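PDB 1PVT: sugar-phosphate aldolase from Thermotoga maritima, which belongs to the class II aldolase and adducin family, folding as an alpha/beta protein with a central mixed beta-sheet packed against helices. Local coordinates for residues N47-G50 with F51-G55; G66-M69 with R70-Y73; E205-D208 with R209-L213. One frame throughout, in Å; residues are numbered along the deposited sequence.

Interaction 1 (N47-G50 with F51-G55); sequences NEYG and FDYDG
The hydroxyl of Tyr49 donates a hydrogen bond to Leu85 O, outside the corner, yet it also lies against Tyr53: Tyr49 OH is 3.4 Å from Tyr53 CD2. This anchored ring belongs to a cluster of three aromatic side chains, Tyr49, Phe51 and Tyr53, gathered where the chain turns between strands 45-49 and 52-53. Gly50, with a positive phi of 87°, makes the corner, a conformation suited to a residue without a side chain. Just after it, CG of Phe51 sits between its own backbone N and carbonyl carbon (chi1 60°), which swings the ring back over the residue before the turn. Tyr49 CB then stands above the middle of the Phe51 ring, 3.9 Å from its centroid, as a CH-pi contact. The two rings themselves overlap little: the Tyr49 and Phe51 planes are nearly parallel, but slipping sets their centroids 5.5 Å apart. Tyr53 approaches Tyr49 differently, the ring centroids 5.2 Å apart and the two planes inclined at 54°. On one face of Tyr53, Gly55 N lies 3.3 Å above the ring plane, and Tyr53 OH is hydrogen-bonded to Pro56 O. Both tyrosine hydroxyls are thus tied to backbone carbonyls. Phe51 reaches Pro104, Leu107 and Met108 of helix 103-115 and Tyr49 its Phe103; both tyrosines also touch Val84 of strand 79-84. The whole is an aromatic cluster at a strand corner, at the end of strand 45-49, an outermost strand of the mixed sheet within this chain.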
ATOM      1  N   ASN A  47      16.581   8.006 -13.691  1.00 77.62           N
ATOM      2  CA  ASN A  47      16.333   6.643 -14.099  1.00 77.10           C
ATOM      3  C   ASN A  47      15.181   6.527 -15.079  1.00 77.57           C
ATOM      4  O   ASN A  47      14.364   7.449 -15.222  1.00 76.87           O
ATOM      5  CB  ASN A  47      16.079   5.797 -12.853  1.00 76.51           C
ATOM      6  CG  ASN A  47      17.143   6.009 -11.782  1.00 74.27           C
ATOM      7  OD1 ASN A  47      18.106   5.250 -11.688  1.00 71.95           O
ATOM      8  ND2 ASN A  47      16.977   7.061 -10.983  1.00 73.29           N
ATOM      9  N   GLU A  48      15.132   5.379 -15.745  1.00 78.42           N
ATOM     10  CA  GLU A  48      14.113   5.090 -16.744  1.00 80.00           C
ATOM     11  C   GLU A  48      12.931   4.320 -16.178  1.00 79.32           C
ATOM     12  O   GLU A  48      13.095   3.229 -15.630  1.00 78.65           O
ATOM     13  CB  GLU A  48      14.728   4.278 -17.880  1.00 82.26           C
ATOM     14  CG  GLU A  48      15.991   4.890 -18.467  1.00 86.64           C
ATOM     15  CD  GLU A  48      16.688   3.955 -19.442  1.00 89.02           C
ATOM     16  OE1 GLU A  48      15.995   3.386 -20.313  1.00 91.37           O
ATOM     17  OE2 GLU A  48      17.924   3.791 -19.346  1.00 90.01           O
ATOM     18  N   TYR A  49      11.740   4.894 -16.321  1.00 78.85           N
ATOM     19  CA  TYR A  49      10.525   4.248 -15.855  1.00 79.04           C
ATOM     20  C   TYR A  49      10.480   2.804 -16.341  1.00 81.19           C
ATOM     21  O   TYR A  49       9.888   1.941 -15.693  1.00 82.00           O
ATOM     22  CB  TYR A  49       9.300   4.969 -16.405  1.00 76.64           C
ATOM     23  CG  TYR A  49       8.958   6.261 -15.719  1.00 75.15           C
ATOM     24  CD1 TYR A  49       8.776   7.432 -16.452  1.00 74.53           C
ATOM     25  CD2 TYR A  49       8.766   6.309 -14.344  1.00 74.70           C
ATOM     26  CE1 TYR A  49       8.410   8.619 -15.835  1.00 73.52           C
ATOM     27  CE2 TYR A  49       8.397   7.491 -13.716  1.00 74.40           C
ATOM     28  CZ  TYR A  49       8.222   8.640 -14.468  1.00 73.54           C
ATOM     29  OH  TYR A  49       7.867   9.809 -13.846  1.00 72.23           O
ATOM     30  N   GLY A  50      11.108   2.545 -17.485  1.00 82.72           N
ATOM     31  CA  GLY A  50      11.093   1.208 -18.050  1.00 83.64           C
ATOM     32  C   GLY A  50       9.846   1.103 -18.908  1.00 84.40           C
ATOM     33  O   GLY A  50       9.598   0.101 -19.576  1.00 83.13           O
ATOM     34  N   PHE A  51       9.061   2.175 -18.868  1.00 86.37           N
ATOM     35  CA  PHE A  51       7.817   2.292 -19.620  1.00 89.13           C
ATOM     36  C   PHE A  51       7.513   3.778 -19.800  1.00 90.53           C
ATOM     37  O   PHE A  51       8.168   4.621 -19.180  1.00 91.05           O
ATOM     38  CB  PHE A  51       6.677   1.601 -18.862  1.00 90.26           C
ATOM     39  CG  PHE A  51       6.407   2.172 -17.485  1.00 91.04           C
ATOM     40  CD1 PHE A  51       5.527   3.242 -17.316  1.00 91.40           C
ATOM     41  CD2 PHE A  51       7.013   1.619 -16.357  1.00 90.52           C
ATOM     42  CE1 PHE A  51       5.252   3.750 -16.043  1.00 91.74           C
ATOM     43  CE2 PHE A  51       6.747   2.119 -15.085  1.00 90.91           C
ATOM     44  CZ  PHE A  51       5.865   3.186 -14.926  1.00 91.41           C
ATOM     45  N   ASP A  52       6.534   4.115 -20.636  1.00 91.74           N
ATOM     46  CA  ASP A  52       6.229   5.526 -20.846  1.00 92.74           C
ATOM     47  C   ASP A  52       5.163   6.113 -19.941  1.00 92.71           C
ATOM     48  O   ASP A  52       3.963   5.854 -20.105  1.00 92.92           O
ATOM     49  CB  ASP A  52       5.828   5.809 -22.288  1.00 93.92           C
ATOM     50  CG  ASP A  52       5.604   7.291 -22.533  1.00 95.20           C
ATOM     51  OD1 ASP A  52       4.640   7.863 -21.965  1.00 95.09           O
ATOM     52  OD2 ASP A  52       6.412   7.885 -23.279  1.00 96.25           O
ATOM     53  N   TYR A  53       5.613   6.939 -19.005  1.00 92.07           N
ATOM     54  CA  TYR A  53       4.722   7.587 -18.068  1.00 91.50           C
ATOM     55  C   TYR A  53       4.096   8.818 -18.706  1.00 91.62           C
ATOM     56  O   TYR A  53       4.797   9.697 -19.205  1.00 90.71           O
ATOM     57  CB  TYR A  53       5.487   7.986 -16.815  1.00 90.59           C
ATOM     58  CG  TYR A  53       4.628   8.712 -15.833  1.00 90.57           C
ATOM     59  CD1 TYR A  53       3.532   8.084 -15.252  1.00 90.86           C
ATOM     60  CD2 TYR A  53       4.883  10.040 -15.508  1.00 91.21           C
ATOM     61  CE1 TYR A  53       2.704   8.760 -14.366  1.00 91.92           C
ATOM     62  CE2 TYR A  53       4.064  10.735 -14.623  1.00 91.84           C
ATOM     63  CZ  TYR A  53       2.973  10.088 -14.050  1.00 92.42           C
ATOM     64  OH  TYR A  53       2.154  10.760 -13.157  1.00 92.43           O
ATOM     65  N   ASP A  54       2.768   8.870 -18.678  1.00 92.61           N
ATOM     66  CA  ASP A  54       2.024   9.979 -19.256  1.00 93.75           C
ATOM     67  C   ASP A  54       1.055  10.605 -18.253  1.00 93.33           C
ATOM     68  O   ASP A  54       0.070  11.236 -18.635  1.00 93.55           O
ATOM     69  CB  ASP A  54       1.257   9.496 -20.493  1.00 96.27           C
ATOM     70  CG  ASP A  54       0.308  10.554 -21.050  1.00 98.89           C
ATOM     71  OD1 ASP A  54       0.773  11.680 -21.343  1.00100.39           O
ATOM     72  OD2 ASP A  54      -0.903  10.260 -21.191  1.00 99.90           O
ATOM     73  N   GLY A  55       1.328  10.428 -16.966  1.00 93.26           N
ATOM     74  CA  GLY A  55       0.461  11.008 -15.956  1.00 93.05           C
ATOM     75  C   GLY A  55       1.031  12.337 -15.498  1.00 92.99           C
ATOM     76  O   GLY A  55       2.135  12.699 -15.912  1.00 93.38           O
TER

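Interaction 2 (G66-M69 with R70-Y73); sequences GSRM and REVY
Residues 66-73 form the entry into the short helix 69-72, with Arg68 at its N-cap position and its side chain running alongside that of Glu71. The backbone of the turn hangs on Arg68 O, which accepts Val72 N at 2.9 Å; a second bond to the same oxygen, from Glu71 N, is less surely placed. Arg68 NE and Glu71 OE1 form a salt bridge of 3.2 Å with a fairly straight N-H...O angle of 163°. The carboxylate oxygen lies in the guanidinium plane, at its edge, but the guanidinium meets the carboxylate from above its plane. A bend at chi3 of Arg68 (-79°) turns NE to this oxygen. Arg70 NH2 comes over one face of the Arg68 guanidinium, 3.9 Å from Arg68 NE. Water 1 accepts from Arg68 N at 3.1 Å. On the buried side, the CE methyl of selenomethionine Met69 packs on Val72 CG1 at 3.5 Å, and Val72 also touches Ala14 of helix 2-19. Ser67 OG is hydrogen-bonded to Ala64 O, tying the start of the turn to the preceding loop. With two arginines and, more weakly, Lys78 nearby, the Glu71 carboxylate would be expected to stay ionised and to offset part of the repulsion between the guanidinium groups.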
ATOM      1  N   GLY A  66      14.233  -4.221  -2.280  1.00 54.28           N
ATOM      2  CA  GLY A  66      14.875  -5.107  -1.319  1.00 54.06           C
ATOM      3  C   GLY A  66      14.689  -4.642   0.115  1.00 52.79           C
ATOM      4  O   GLY A  66      15.197  -5.264   1.061  1.00 52.60           O
ATOM      5  N   SER A  67      13.954  -3.543   0.263  1.00 51.58           N
ATOM      6  CA  SER A  67      13.697  -2.950   1.565  1.00 50.24           C
ATOM      7  C   SER A  67      12.786  -3.812   2.432  1.00 49.23           C
ATOM      8  O   SER A  67      11.775  -4.363   1.970  1.00 48.60           O
ATOM      9  CB  SER A  67      13.096  -1.542   1.421  1.00 49.61           C
ATOM     10  OG  SER A  67      11.729  -1.591   1.063  1.00 51.62           O
ATOM     11  N   ARG A  68      13.179  -3.912   3.699  1.00 47.80           N
ATOM     12  CA  ARG A  68      12.466  -4.674   4.700  1.00 44.81           C
ATOM     13  C   ARG A  68      12.056  -3.719   5.798  1.00 42.62           C
ATOM     14  O   ARG A  68      12.867  -2.951   6.302  1.00 40.25           O
ATOM     15  CB  ARG A  68      13.374  -5.774   5.233  1.00 45.45           C
ATOM     16  CG  ARG A  68      13.637  -6.836   4.195  1.00 47.93           C
ATOM     17  CD  ARG A  68      14.667  -7.852   4.646  1.00 50.70           C
ATOM     18  NE  ARG A  68      16.029  -7.344   4.520  1.00 53.04           N
ATOM     19  CZ  ARG A  68      17.040  -8.036   3.998  1.00 53.38           C
ATOM     20  NH1 ARG A  68      16.852  -9.276   3.541  1.00 52.09           N
ATOM     21  NH2 ARG A  68      18.248  -7.488   3.941  1.00 54.52           N
HETATM   22  N   MSE A  69      10.783  -3.770   6.154  1.00 42.35           N
HETATM   23  CA  MSE A  69      10.238  -2.895   7.171  1.00 43.16           C
HETATM   24  C   MSE A  69      11.024  -2.887   8.468  1.00 42.22           C
HETATM   25  O   MSE A  69      11.124  -1.847   9.126  1.00 41.16           O
HETATM   26  CB  MSE A  69       8.791  -3.277   7.468  1.00 45.76           C
HETATM   27  CG  MSE A  69       7.902  -3.301   6.242  1.00 52.27           C
HETATM   28 SE   MSE A  69       7.951  -1.664   5.153  1.00 59.26          SE
HETATM   29  CE  MSE A  69       9.387  -2.153   3.935  1.00 55.00           C
ATOM     30  N   ARG A  70      11.586  -4.037   8.840  1.00 42.68           N
ATOM     31  CA  ARG A  70      12.320  -4.129  10.100  1.00 43.41           C
ATOM     32  C   ARG A  70      13.602  -3.370   9.984  1.00 43.43           C
ATOM     33  O   ARG A  70      14.375  -3.294  10.933  1.00 42.48           O
ATOM     34  CB  ARG A  70      12.615  -5.583  10.470  1.00 44.00           C
ATOM     35  CG  ARG A  70      13.661  -6.279   9.610  1.00 44.99           C
ATOM     36  CD  ARG A  70      14.045  -7.653  10.186  1.00 43.96           C
ATOM     37  NE  ARG A  70      15.160  -8.264   9.460  1.00 43.56           N
ATOM     38  CZ  ARG A  70      15.024  -9.012   8.368  1.00 42.01           C
ATOM     39  NH1 ARG A  70      13.812  -9.253   7.877  1.00 41.25           N
ATOM     40  NH2 ARG A  70      16.101  -9.504   7.758  1.00 39.80           N
ATOM     41  N   GLU A  71      13.807  -2.796   8.801  1.00 45.37           N
ATOM     42  CA  GLU A  71      15.000  -2.018   8.509  1.00 46.36           C
ATOM     43  C   GLU A  71      14.696  -0.577   8.103  1.00 45.70           C
ATOM     44  O   GLU A  71      15.365   0.346   8.566  1.00 47.43           O
ATOM     45  CB  GLU A  71      15.812  -2.700   7.409  1.00 47.82           C
ATOM     46  CG  GLU A  71      16.145  -4.152   7.717  1.00 50.69           C
ATOM     47  CD  GLU A  71      17.305  -4.692   6.883  1.00 52.61           C
ATOM     48  OE1 GLU A  71      17.258  -4.586   5.631  1.00 51.78           O
ATOM     49  OE2 GLU A  71      18.263  -5.232   7.491  1.00 54.08           O
ATOM     50  N   VAL A  72      13.689  -0.365   7.259  1.00 44.66           N
ATOM     51  CA  VAL A  72      13.401   0.994   6.844  1.00 43.47           C
ATOM     52  C   VAL A  72      12.948   1.857   8.010  1.00 44.90           C
ATOM     53  O   VAL A  72      12.957   3.086   7.921  1.00 45.63           O
ATOM     54  CB  VAL A  72      12.349   1.047   5.710  1.00 41.74           C
ATOM     55  CG1 VAL A  72      12.114  -0.341   5.152  1.00 39.59           C
ATOM     56  CG2 VAL A  72      11.075   1.704   6.205  1.00 39.22           C
ATOM     57  N   TYR A  73      12.557   1.235   9.114  1.00 46.53           N
ATOM     58  CA  TYR A  73      12.123   2.034  10.253  1.00 49.14           C
ATOM     59  C   TYR A  73      13.358   2.568  10.950  1.00 50.37           C
ATOM     60  O   TYR A  73      13.282   3.506  11.738  1.00 51.90           O
ATOM     61  CB  TYR A  73      11.295   1.204  11.235  1.00 49.29           C
ATOM     62  CG  TYR A  73      12.103   0.532  12.320  1.00 48.86           C
ATOM     63  CD1 TYR A  73      12.550   1.244  13.430  1.00 47.59           C
ATOM     64  CD2 TYR A  73      12.445  -0.809  12.219  1.00 49.18           C
ATOM     65  CE1 TYR A  73      13.324   0.637  14.406  1.00 47.62           C
ATOM     66  CE2 TYR A  73      13.216  -1.427  13.189  1.00 48.89           C
ATOM     67  CZ  TYR A  73      13.658  -0.701  14.276  1.00 48.05           C
ATOM     68  OH  TYR A  73      14.471  -1.321  15.199  1.00 48.29           O
TER
HETATM   69  O   HOH W   1      16.232  -3.554   3.705  1.00 54.57           O

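Interaction 3 (E205-D208 with R209-L213)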
ATOM      1  N   GLU A 205      -2.850   6.461   8.545  1.00 50.60           N
ATOM      2  CA  GLU A 205      -4.239   6.065   8.335  1.00 49.69           C
ATOM      3  C   GLU A 205      -4.302   4.782   7.502  1.00 47.53           C
ATOM      4  O   GLU A 205      -5.141   3.913   7.753  1.00 47.00           O
ATOM      5  CB  GLU A 205      -5.023   7.186   7.645  1.00 52.48           C
ATOM      6  CG  GLU A 205      -6.457   6.794   7.276  1.00 57.74           C
ATOM      7  CD  GLU A 205      -7.258   7.938   6.661  1.00 60.92           C
ATOM      8  OE1 GLU A 205      -7.733   8.815   7.419  1.00 63.35           O
ATOM      9  OE2 GLU A 205      -7.409   7.963   5.417  1.00 62.10           O
ATOM     10  N   ALA A 206      -3.419   4.666   6.510  1.00 44.35           N
ATOM     11  CA  ALA A 206      -3.377   3.469   5.684  1.00 41.79           C
ATOM     12  C   ALA A 206      -3.058   2.306   6.621  1.00 41.67           C
ATOM     13  O   ALA A 206      -3.761   1.300   6.625  1.00 41.00           O
ATOM     14  CB  ALA A 206      -2.306   3.600   4.620  1.00 39.11           C
ATOM     15  N   TYR A 207      -2.006   2.453   7.426  1.00 41.69           N
ATOM     16  CA  TYR A 207      -1.622   1.411   8.373  1.00 41.46           C
ATOM     17  C   TYR A 207      -2.793   1.015   9.263  1.00 41.96           C
ATOM     18  O   TYR A 207      -2.996  -0.163   9.555  1.00 43.00           O
ATOM     19  CB  TYR A 207      -0.480   1.879   9.267  1.00 41.11           C
ATOM     20  CG  TYR A 207      -0.095   0.843  10.300  1.00 42.63           C
ATOM     21  CD1 TYR A 207       0.595  -0.303   9.940  1.00 42.95           C
ATOM     22  CD2 TYR A 207      -0.470   0.981  11.626  1.00 43.69           C
ATOM     23  CE1 TYR A 207       0.894  -1.278  10.866  1.00 42.52           C
ATOM     24  CE2 TYR A 207      -0.174   0.004  12.557  1.00 43.40           C
ATOM     25  CZ  TYR A 207       0.507  -1.120  12.166  1.00 43.22           C
ATOM     26  OH  TYR A 207       0.791  -2.099  13.075  1.00 46.13           O
ATOM     27  N   ASP A 208      -3.551   2.005   9.712  1.00 43.13           N
ATOM     28  CA  ASP A 208      -4.707   1.750  10.562  1.00 45.08           C
ATOM     29  C   ASP A 208      -5.732   0.826   9.906  1.00 45.73           C
ATOM     30  O   ASP A 208      -6.404   0.051  10.584  1.00 47.04           O
ATOM     31  CB  ASP A 208      -5.388   3.068  10.929  1.00 47.08           C
ATOM     32  CG  ASP A 208      -4.856   3.652  12.211  1.00 49.74           C
ATOM     33  OD1 ASP A 208      -3.668   3.416  12.509  1.00 52.40           O
ATOM     34  OD2 ASP A 208      -5.619   4.350  12.910  1.00 50.44           O
ATOM     35  N   ARG A 209      -5.868   0.909   8.592  1.00 45.50           N
ATOM     36  CA  ARG A 209      -6.832   0.059   7.913  1.00 44.50           C
ATOM     37  C   ARG A 209      -6.301  -1.364   7.756  1.00 43.12           C
ATOM     38  O   ARG A 209      -7.073  -2.314   7.726  1.00 43.14           O
ATOM     39  CB  ARG A 209      -7.193   0.654   6.560  1.00 45.50           C
ATOM     40  CG  ARG A 209      -7.799   2.051   6.631  1.00 47.50           C
ATOM     41  CD  ARG A 209      -8.197   2.472   5.226  1.00 51.09           C
ATOM     42  NE  ARG A 209      -8.083   3.905   4.960  1.00 52.74           N
ATOM     43  CZ  ARG A 209      -9.051   4.785   5.159  1.00 52.08           C
ATOM     44  NH1 ARG A 209     -10.221   4.389   5.636  1.00 51.79           N
ATOM     45  NH2 ARG A 209      -8.849   6.054   4.850  1.00 52.70           N
ATOM     46  N   VAL A 210      -4.985  -1.514   7.648  1.00 41.74           N
ATOM     47  CA  VAL A 210      -4.400  -2.839   7.543  1.00 40.07           C
ATOM     48  C   VAL A 210      -4.724  -3.534   8.853  1.00 41.79           C
ATOM     49  O   VAL A 210      -5.362  -4.583   8.868  1.00 41.71           O
ATOM     50  CB  VAL A 210      -2.890  -2.772   7.394  1.00 38.14           C
ATOM     51  CG1 VAL A 210      -2.309  -4.156   7.489  1.00 38.45           C
ATOM     52  CG2 VAL A 210      -2.540  -2.153   6.074  1.00 36.82           C
ATOM     53  N   GLU A 211      -4.289  -2.931   9.958  1.00 43.61           N
ATOM     54  CA  GLU A 211      -4.538  -3.475  11.291  1.00 43.70           C
ATOM     55  C   GLU A 211      -5.967  -3.961  11.414  1.00 43.45           C
ATOM     56  O   GLU A 211      -6.220  -5.138  11.670  1.00 43.82           O
ATOM     57  CB  GLU A 211      -4.300  -2.411  12.351  1.00 43.73           C
ATOM     58  CG  GLU A 211      -2.943  -2.446  12.955  1.00 47.11           C
ATOM     59  CD  GLU A 211      -2.871  -1.587  14.192  1.00 51.16           C
ATOM     60  OE1 GLU A 211      -1.880  -1.709  14.944  1.00 53.95           O
ATOM     61  OE2 GLU A 211      -3.806  -0.783  14.412  1.00 51.85           O
ATOM     62  N   ILE A 212      -6.906  -3.041  11.226  1.00 44.44           N
ATOM     63  CA  ILE A 212      -8.326  -3.355  11.319  1.00 44.49           C
ATOM     64  C   ILE A 212      -8.734  -4.516  10.411  1.00 44.45           C
ATOM     65  O   ILE A 212      -9.371  -5.458  10.874  1.00 45.44           O
ATOM     66  CB  ILE A 212      -9.182  -2.084  11.047  1.00 44.52           C
ATOM     67  CG1 ILE A 212      -8.965  -1.099  12.199  1.00 45.26           C
ATOM     68  CG2 ILE A 212     -10.657  -2.432  10.942  1.00 41.91           C
ATOM     69  CD1 ILE A 212      -9.590   0.244  11.997  1.00 47.50           C
ATOM     70  N   LEU A 213      -8.369  -4.473   9.135  1.00 44.08           N
ATOM     71  CA  LEU A 213      -8.713  -5.581   8.260  1.00 44.76           C
ATOM     72  C   LEU A 213      -8.192  -6.878   8.852  1.00 45.66           C
ATOM     73  O   LEU A 213      -8.898  -7.886   8.902  1.00 45.46           O
ATOM     74  CB  LEU A 213      -8.114  -5.386   6.874  1.00 45.26           C
ATOM     75  CG  LEU A 213      -8.925  -4.475   5.954  1.00 47.43           C
ATOM     76  CD1 LEU A 213      -8.383  -4.599   4.536  1.00 47.35           C
ATOM     77  CD2 LEU A 213     -10.405  -4.873   5.984  1.00 47.04           C
TER
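Residues 205-213 make two continuous turns of helix 203-224, in which Glu211 N donates to Tyr207 O at 3.1 Å and Ile212 N to Asp208 O at 3.2 Å, both with nearly straight N-H...O angles of 170°. Ala206 O accepts twice: Val210 N lies in its carbonyl plane, while Arg209 N reaches it from above that plane. One turn apart, Glu205 and Arg209 run alongside each other and close a short salt bridge, Glu205 OE2 to Arg209 NH2 at 2.5 Å. The guanidinium lies at 74° to the carboxylate, with Glu205 CG over one of its faces. Further bonds fix both groups: Glu205 OE2 accepts Lys201 N, Arg209 NE donates to Phe199 O, and Arg209 NH2 forms a second salt bridge with Asp187. This arginine is buried, and the carboxylates of Glu205 and Asp187 probably more than offset its charge. Another pair, Tyr207 and Glu211, meets with Glu211 CD 3.5 Å from Tyr207 CE2; Glu211 OE1 is paired with Lys20. CG of Tyr207 is anti to its backbone nitrogen (chi1 178°), carrying the ring out to Val13, Trp16 and Leu17 of helix 2-19. Ala206 and Val210 face strand 122-126 at Val124 and Thr126, and Asp208, Arg209 and Ile212 touch Phe157 of helix 152-157, placing these turns between the central sheet and two neighbouring helices.

How the interactions relate
The three contacts follow one another along the chain and none touches another. Interaction 1 is the most peripheral, its centre about 20 Å from the centre of the chain, and it lies across that centre from interaction 3, with about 30 Å between their centres. Interaction 2 lies off the line joining them, its centre about 25 Å from that of interaction 1 and about 19 Å from that of interaction 3; the nearest atoms of interactions 2 and 3 are about 9 Å apart. Helix 2-19 is packed by side chains of both interactions 2 and 3. Interaction 1 instead leans on helix 103-115.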